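Local coordinates for protein DyP (Bjerkandera adusta, PDB 3VXJ) that is a heme b peroxidase of the dye-decolorizing family, which probably uses hydrogen peroxide to oxidise dyes and phenolic compounds, and binds 2,6-dimethoxyphenol, at residues D136-S139 against S140-S144; T183-F186 against P187-V191. All blocks are in the same frame, centred on the assembly; numbering follows the deposited sequence.

Contact 1. Residues D136-S139 against S140-S144; sequences DDIS and STFGS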
ATOM      1  N   ASP A 136      -3.214  23.512  -9.507  1.00 12.38           N
ATOM      2  CA  ASP A 136      -3.766  24.686 -10.177  1.00 13.01           C
ATOM      3  C   ASP A 136      -3.982  24.425 -11.675  1.00 12.56           C
ATOM      4  O   ASP A 136      -4.940  24.931 -12.264  1.00 12.83           O
ATOM      5  CB  ASP A 136      -2.857  25.900  -9.975  1.00 13.93           C
ATOM      6  CG  ASP A 136      -2.889  26.434  -8.549  1.00 15.66           C
ATOM      7  OD1 ASP A 136      -3.724  25.993  -7.724  1.00 19.50           O
ATOM      8  OD2 ASP A 136      -2.060  27.315  -8.253  1.00 19.83           O
ATOM      9  N   ASP A 137      -3.094  23.637 -12.281  1.00 12.16           N
ATOM     10  CA  ASP A 137      -3.221  23.244 -13.687  1.00 12.43           C
ATOM     11  C   ASP A 137      -4.472  22.391 -13.904  1.00 12.26           C
ATOM     12  O   ASP A 137      -5.189  22.574 -14.887  1.00 12.17           O
ATOM     13  CB  ASP A 137      -1.953  22.510 -14.145  1.00 12.89           C
ATOM     14  CG  ASP A 137      -2.039  22.021 -15.577  1.00 14.15           C
ATOM     15  OD1 ASP A 137      -2.092  22.861 -16.501  1.00 17.61           O
ATOM     16  OD2 ASP A 137      -2.011  20.797 -15.790  1.00 15.15           O
ATOM     17  N   ILE A 138      -4.751  21.485 -12.970  1.00 11.87           N
ATOM     18  CA  ILE A 138      -6.016  20.745 -13.003  1.00 12.01           C
ATOM     19  C   ILE A 138      -7.214  21.700 -12.895  1.00 12.44           C
ATOM     20  O   ILE A 138      -8.158  21.603 -13.675  1.00 12.21           O
ATOM     21  CB  ILE A 138      -6.074  19.657 -11.910  1.00 11.29           C
ATOM     22  CG1 ILE A 138      -5.082  18.544 -12.255  1.00 11.99           C
ATOM     23  CG2 ILE A 138      -7.511  19.107 -11.757  1.00 11.79           C
ATOM     24  CD1 ILE A 138      -4.774  17.597 -11.124  1.00 12.70           C
ATOM     25  N   SER A 139      -7.160  22.638 -11.951  1.00 13.29           N
ATOM     26  CA  SER A 139      -8.241  23.616 -11.797  1.00 14.56           C
ATOM     27  C   SER A 139      -8.476  24.429 -13.067  1.00 15.24           C
ATOM     28  O   SER A 139      -9.624  24.666 -13.454  1.00 16.01           O
ATOM     29  CB  SER A 139      -7.965  24.546 -10.614  1.00 14.92           C
ATOM     30  OG  SER A 139      -7.893  23.806  -9.408  1.00 16.22           O
ATOM     31  N   SER A 140      -7.388  24.848 -13.705  1.00 15.34           N
ATOM     32  CA  SER A 140      -7.447  25.646 -14.931  1.00 16.33           C
ATOM     33  C   SER A 140      -8.018  24.856 -16.109  1.00 15.89           C
ATOM     34  O   SER A 140      -8.806  25.381 -16.898  1.00 17.17           O
ATOM     35  CB  SER A 140      -6.057  26.186 -15.282  1.00 16.70           C
ATOM     36  OG  SER A 140      -6.103  26.996 -16.447  1.00 20.74           O
ATOM     37  N   THR A 141      -7.621  23.594 -16.225  1.00 14.42           N
ATOM     38  CA  THR A 141      -8.043  22.757 -17.345  1.00 14.63           C
ATOM     39  C   THR A 141      -9.481  22.259 -17.184  1.00 14.15           C
ATOM     40  O   THR A 141     -10.273  22.294 -18.129  1.00 14.69           O
ATOM     41  CB  THR A 141      -7.064  21.578 -17.544  1.00 14.37           C
ATOM     42  OG1 THR A 141      -5.756  22.102 -17.822  1.00 16.61           O
ATOM     43  CG2 THR A 141      -7.498  20.686 -18.706  1.00 15.51           C
ATOM     44  N   PHE A 142      -9.826  21.803 -15.982  1.00 13.40           N
ATOM     45  CA  PHE A 142     -11.148  21.223 -15.745  1.00 13.49           C
ATOM     46  C   PHE A 142     -12.189  22.244 -15.321  1.00 14.07           C
ATOM     47  O   PHE A 142     -13.377  22.052 -15.583  1.00 14.39           O
ATOM     48  CB  PHE A 142     -11.065  20.062 -14.749  1.00 12.92           C
ATOM     49  CG  PHE A 142     -10.381  18.850 -15.314  1.00 12.02           C
ATOM     50  CD1 PHE A 142     -11.123  17.836 -15.908  1.00 11.59           C
ATOM     51  CD2 PHE A 142      -8.995  18.735 -15.280  1.00 11.71           C
ATOM     52  CE1 PHE A 142     -10.493  16.721 -16.458  1.00 12.25           C
ATOM     53  CE2 PHE A 142      -8.354  17.619 -15.822  1.00 11.50           C
ATOM     54  CZ  PHE A 142      -9.108  16.615 -16.419  1.00 11.82           C
ATOM     55  N   GLY A 143     -11.750  23.316 -14.665  1.00 14.55           N
ATOM     56  CA  GLY A 143     -12.661  24.367 -14.220  1.00 15.43           C
ATOM     57  C   GLY A 143     -13.801  23.813 -13.390  1.00 15.41           C
ATOM     58  O   GLY A 143     -13.607  22.903 -12.580  1.00 15.46           O
ATOM     59  N   SER A 144     -14.998  24.342 -13.631  1.00 16.00           N
ATOM     60  CA  SER A 144     -16.180  23.947 -12.871  1.00 16.15           C
ATOM     61  C   SER A 144     -16.770  22.593 -13.288  1.00 15.10           C
ATOM     62  O   SER A 144     -17.786  22.178 -12.735  1.00 15.54           O
ATOM     63  CB  SER A 144     -17.251  25.034 -12.961  1.00 17.14           C
ATOM     64  OG  SER A 144     -17.674  25.193 -14.296  1.00 19.78           O
TER

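Contact 2. Residues T183-F186 against P187-V191; sequences TTVF and PGQAV. With 3DM (2,6-dimethoxyphenol), chain D.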
ATOM      1  N   THR A 183      12.858  -5.874 -17.212  1.00 32.40           N
ATOM      2  CA  THR A 183      13.212  -5.162 -15.986  1.00 31.91           C
ATOM      3  C   THR A 183      14.124  -6.043 -15.128  1.00 31.10           C
ATOM      4  O   THR A 183      14.268  -7.241 -15.398  1.00 31.42           O
ATOM      5  CB  THR A 183      11.946  -4.731 -15.186  1.00 30.77           C
ATOM      6  OG1 THR A 183      12.311  -3.815 -14.144  1.00 31.18           O
ATOM      7  CG2 THR A 183      11.231  -5.937 -14.572  1.00 30.55           C
ATOM      8  N   THR A 184      14.746  -5.452 -14.112  1.00 30.16           N
ATOM      9  CA  THR A 184      15.596  -6.221 -13.202  1.00 29.30           C
ATOM     10  C   THR A 184      14.742  -6.960 -12.174  1.00 27.02           C
ATOM     11  O   THR A 184      13.847  -6.373 -11.560  1.00 26.88           O
ATOM     12  CB  THR A 184      16.671  -5.350 -12.494  1.00 29.34           C
ATOM     13  OG1 THR A 184      16.053  -4.480 -11.537  1.00 30.49           O
ATOM     14  CG2 THR A 184      17.463  -4.525 -13.509  1.00 31.04           C
ATOM     15  N   VAL A 185      15.016  -8.253 -12.017  1.00 25.63           N
ATOM     16  CA  VAL A 185      14.334  -9.093 -11.033  1.00 22.90           C
ATOM     17  C   VAL A 185      15.330  -9.492  -9.951  1.00 21.41           C
ATOM     18  O   VAL A 185      16.394 -10.046 -10.239  1.00 22.03           O
ATOM     19  CB  VAL A 185      13.704 -10.360 -11.681  1.00 23.50           C
ATOM     20  CG1 VAL A 185      13.088 -11.272 -10.618  1.00 22.37           C
ATOM     21  CG2 VAL A 185      12.659  -9.971 -12.722  1.00 24.16           C
ATOM     22  N   PHE A 186      14.978  -9.200  -8.705  1.00 18.66           N
ATOM     23  CA  PHE A 186      15.854  -9.469  -7.575  1.00 17.44           C
ATOM     24  C   PHE A 186      15.641 -10.873  -7.031  1.00 16.42           C
ATOM     25  O   PHE A 186      14.543 -11.422  -7.146  1.00 16.40           O
ATOM     26  CB  PHE A 186      15.619  -8.435  -6.470  1.00 16.25           C
ATOM     27  CG  PHE A 186      15.891  -7.017  -6.895  1.00 16.94           C
ATOM     28  CD1 PHE A 186      17.189  -6.591  -7.163  1.00 17.40           C
ATOM     29  CD2 PHE A 186      14.852  -6.101  -7.005  1.00 18.63           C
ATOM     30  CE1 PHE A 186      17.448  -5.272  -7.559  1.00 19.59           C
ATOM     31  CE2 PHE A 186      15.103  -4.782  -7.395  1.00 19.54           C
ATOM     32  CZ  PHE A 186      16.401  -4.367  -7.665  1.00 19.96           C
ATOM     33  N   PRO A 187      16.689 -11.467  -6.431  1.00 15.71           N
ATOM     34  CA  PRO A 187      16.551 -12.750  -5.748  1.00 15.22           C
ATOM     35  C   PRO A 187      15.438 -12.727  -4.693  1.00 14.33           C
ATOM     36  O   PRO A 187      15.414 -11.860  -3.813  1.00 13.65           O
ATOM     37  CB  PRO A 187      17.928 -12.939  -5.101  1.00 15.30           C
ATOM     38  CG  PRO A 187      18.857 -12.230  -6.034  1.00 16.17           C
ATOM     39  CD  PRO A 187      18.090 -11.003  -6.434  1.00 16.08           C
ATOM     40  N   GLY A 188      14.502 -13.663  -4.811  1.00 14.03           N
ATOM     41  CA  GLY A 188      13.378 -13.755  -3.885  1.00 13.86           C
ATOM     42  C   GLY A 188      12.130 -13.029  -4.355  1.00 13.86           C
ATOM     43  O   GLY A 188      11.055 -13.205  -3.783  1.00 14.17           O
ATOM     44  N   GLN A 189      12.264 -12.215  -5.393  1.00 16.63           N
ATOM     45  CA  GLN A 189      11.140 -11.477  -5.935  1.00 16.18           C
ATOM     46  C   GLN A 189      10.204 -12.427  -6.690  1.00 16.55           C
ATOM     47  O   GLN A 189      10.666 -13.275  -7.464  1.00 17.64           O
ATOM     48  CB  GLN A 189      11.664 -10.365  -6.845  1.00 16.10           C
ATOM     49  CG  GLN A 189      10.603  -9.429  -7.319  1.00 15.26           C
ATOM     50  CD  GLN A 189      11.134  -8.168  -7.971  1.00 14.29           C
ATOM     51  OE1 GLN A 189      12.249  -8.126  -8.498  1.00 14.87           O
ATOM     52  NE2 GLN A 189      10.313  -7.134  -7.965  1.00 13.51           N
ATOM     53  N   ALA A 190       8.900 -12.312  -6.435  1.00 16.33           N
ATOM     54  CA  ALA A 190       7.917 -13.131  -7.142  1.00 17.02           C
ATOM     55  C   ALA A 190       7.770 -12.627  -8.568  1.00 17.05           C
ATOM     56  O   ALA A 190       7.665 -11.422  -8.804  1.00 17.82           O
ATOM     57  CB  ALA A 190       6.575 -13.114  -6.428  1.00 16.51           C
ATOM     58  N   VAL A 191       7.793 -13.557  -9.515  1.00 17.23           N
ATOM     59  CA  VAL A 191       7.540 -13.250 -10.912  1.00 16.95           C
ATOM     60  C   VAL A 191       6.156 -13.806 -11.225  1.00 16.23           C
ATOM     61  O   VAL A 191       5.906 -15.000 -11.046  1.00 17.09           O
ATOM     62  CB  VAL A 191       8.622 -13.846 -11.840  1.00 18.22           C
ATOM     63  CG1 VAL A 191       8.263 -13.622 -13.290  1.00 18.75           C
ATOM     64  CG2 VAL A 191       9.987 -13.229 -11.529  1.00 19.27           C
TER
HETATM   65  O1  3DM D 503       6.616 -14.274  -2.781  1.00 14.23           O
HETATM   66  C1  3DM D 503       6.763 -15.639  -2.659  1.00 14.97           C
HETATM   67  C2  3DM D 503       5.654 -16.493  -2.670  1.00 14.99           C
HETATM   68  O2  3DM D 503       4.401 -15.948  -2.797  1.00 15.74           O
HETATM   69  C7  3DM D 503       3.277 -16.764  -2.431  1.00 16.76           C
HETATM   70  C3  3DM D 503       5.861 -17.875  -2.552  1.00 15.64           C
HETATM   71  C4  3DM D 503       7.151 -18.390  -2.398  1.00 14.79           C
HETATM   72  C5  3DM D 503       8.252 -17.539  -2.395  1.00 14.99           C
HETATM   73  C6  3DM D 503       8.052 -16.164  -2.520  1.00 14.47           C
HETATM   74  O3  3DM D 503       9.092 -15.277  -2.517  1.00 15.06           O
HETATM   75  C8  3DM D 503      10.382 -15.764  -2.059  1.00 14.85           C

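Contact 1. Residues D136-S139 against S140-S144
Four consecutive i to i+4 backbone hydrogen bonds join Asp136-Ser139 to Ser140-Ser144 as the last turn of helix 128-142: Ser140 N to Asp136 O, Thr141 N to Asp137 O, Phe142 N to Ile138 O and Gly143 N to Ser139 O. The third is the straightest, with an N-H...O angle of 166°. The fourth, 2.8 Å from Gly143 N to Ser139 O, is bent to 136°, and its donor stands well above the carbonyl plane. Gly143 also has positive phi, the first departure from helical angles. Thr141 adds a side-chain bond one turn back: with OG1 beside its own backbone N (chi1 -60°), the hydroxyl gives its proton to Asp137 O at 3.0 Å from OG1. Asp137 O therefore accepts twice, Thr141 N and Thr141 OG1 arriving from opposite faces of its carbonyl plane. This hydroxyl-to-carbonyl bond is a familiar way for a helical threonine to satisfy its OG1, and here it sits on the helix that packs against the antiparallel sheet of the N-terminal ferredoxin-like half of DyP. The Asp137 and Thr141 side chains run alongside each other, OD1 lying 4.0 Å from Thr141 OG1, while the carboxylate makes its salt bridge through OD2 to Arg48 NE on helix 34-48. On the buried face, Ile138 turns its CG2 branch to the Phe142 ring, meeting CD2 at 3.8 Å. The Ile138 carbonyl oxygen lies at the edge of that ring, in its plane, 3.4 Å from Phe142 CD2. Phe121 of strand 119-125 and Tyr44 of helix 34-48 each meet the Phe142 ring edge-to-face, and Ile138 touches Phe121 and Ile123 on the same strand.

Contact 2. Residues T183-F186 against P187-V191
A type II beta turn from Phe186 to Gln189 reverses the loop between strands 177-178 and 191-192, with Pro187 and Gly188 at its corners. Pro187 has extended angles and Gly188 positive phi (94°) with psi near zero, the type II pattern; there a side chain would press against Pro187 O, which calls for glycine. Gln189 N donates to Phe186 O at 3.0 Å, from above the carbonyl plane and not on a lone pair. A second bond runs the other way: Phe186 N donates to Gln189 OE1 at 2.9 Å, almost straight at 170° and in the plane of the amide carbonyl. To deliver OE1 there, the Gln189 chain is extended, CG anti to the backbone N. The same oxygen lies 3.6 Å from Phe186 CD2; ring and amide planes are 16° apart, but OE1 approaches the ring obliquely, not as a face-on stack. The amide's NE2 bonds to Gln175 O, so both ends are held and the group's rotation is fixed. Beside it, Val185 CG1 meets Val191 CG2 at 3.8 Å, the side chains crossing at about a right angle. Facing the bound 2,6-dimethoxyphenol, Gly188 O approaches its methoxy O3 to 3.1 Å, two acceptors without a hydrogen bond, and Ala190 CB lies 3.8 Å from its phenolic O1. Asn313 ND2 hydrogen-bonds the same ligand. Pro-Gly at the corners is the classic type II beta turn sequence, here edging the 2,6-dimethoxyphenol pocket.

From the N terminus the chain first reaches contact 1, where Asp136-Ser139 and Ser140-Ser144 complete helix 128-142 just before strand 146-155, within the N-terminal dimeric alpha+beta barrel domain. Contact 2 follows in the C-terminal peroxidase region, where Thr183-Phe186 and Pro187-Val191 fold back on each other between short strands 177-178 and 191-192. Each contact joins adjoining segments, so each closes a local turn; the two stand in series and neither nest nor cross. The centres of contact 1 and contact 2 are about 40 Å apart, and the nearest atoms of contact 1 and contact 2 about 28 Å. Contact 1 belongs to helix-sheet packing away from the heme and phenol sites, whereas contact 2 borders the 2,6-dimethoxyphenol pocket near the heme.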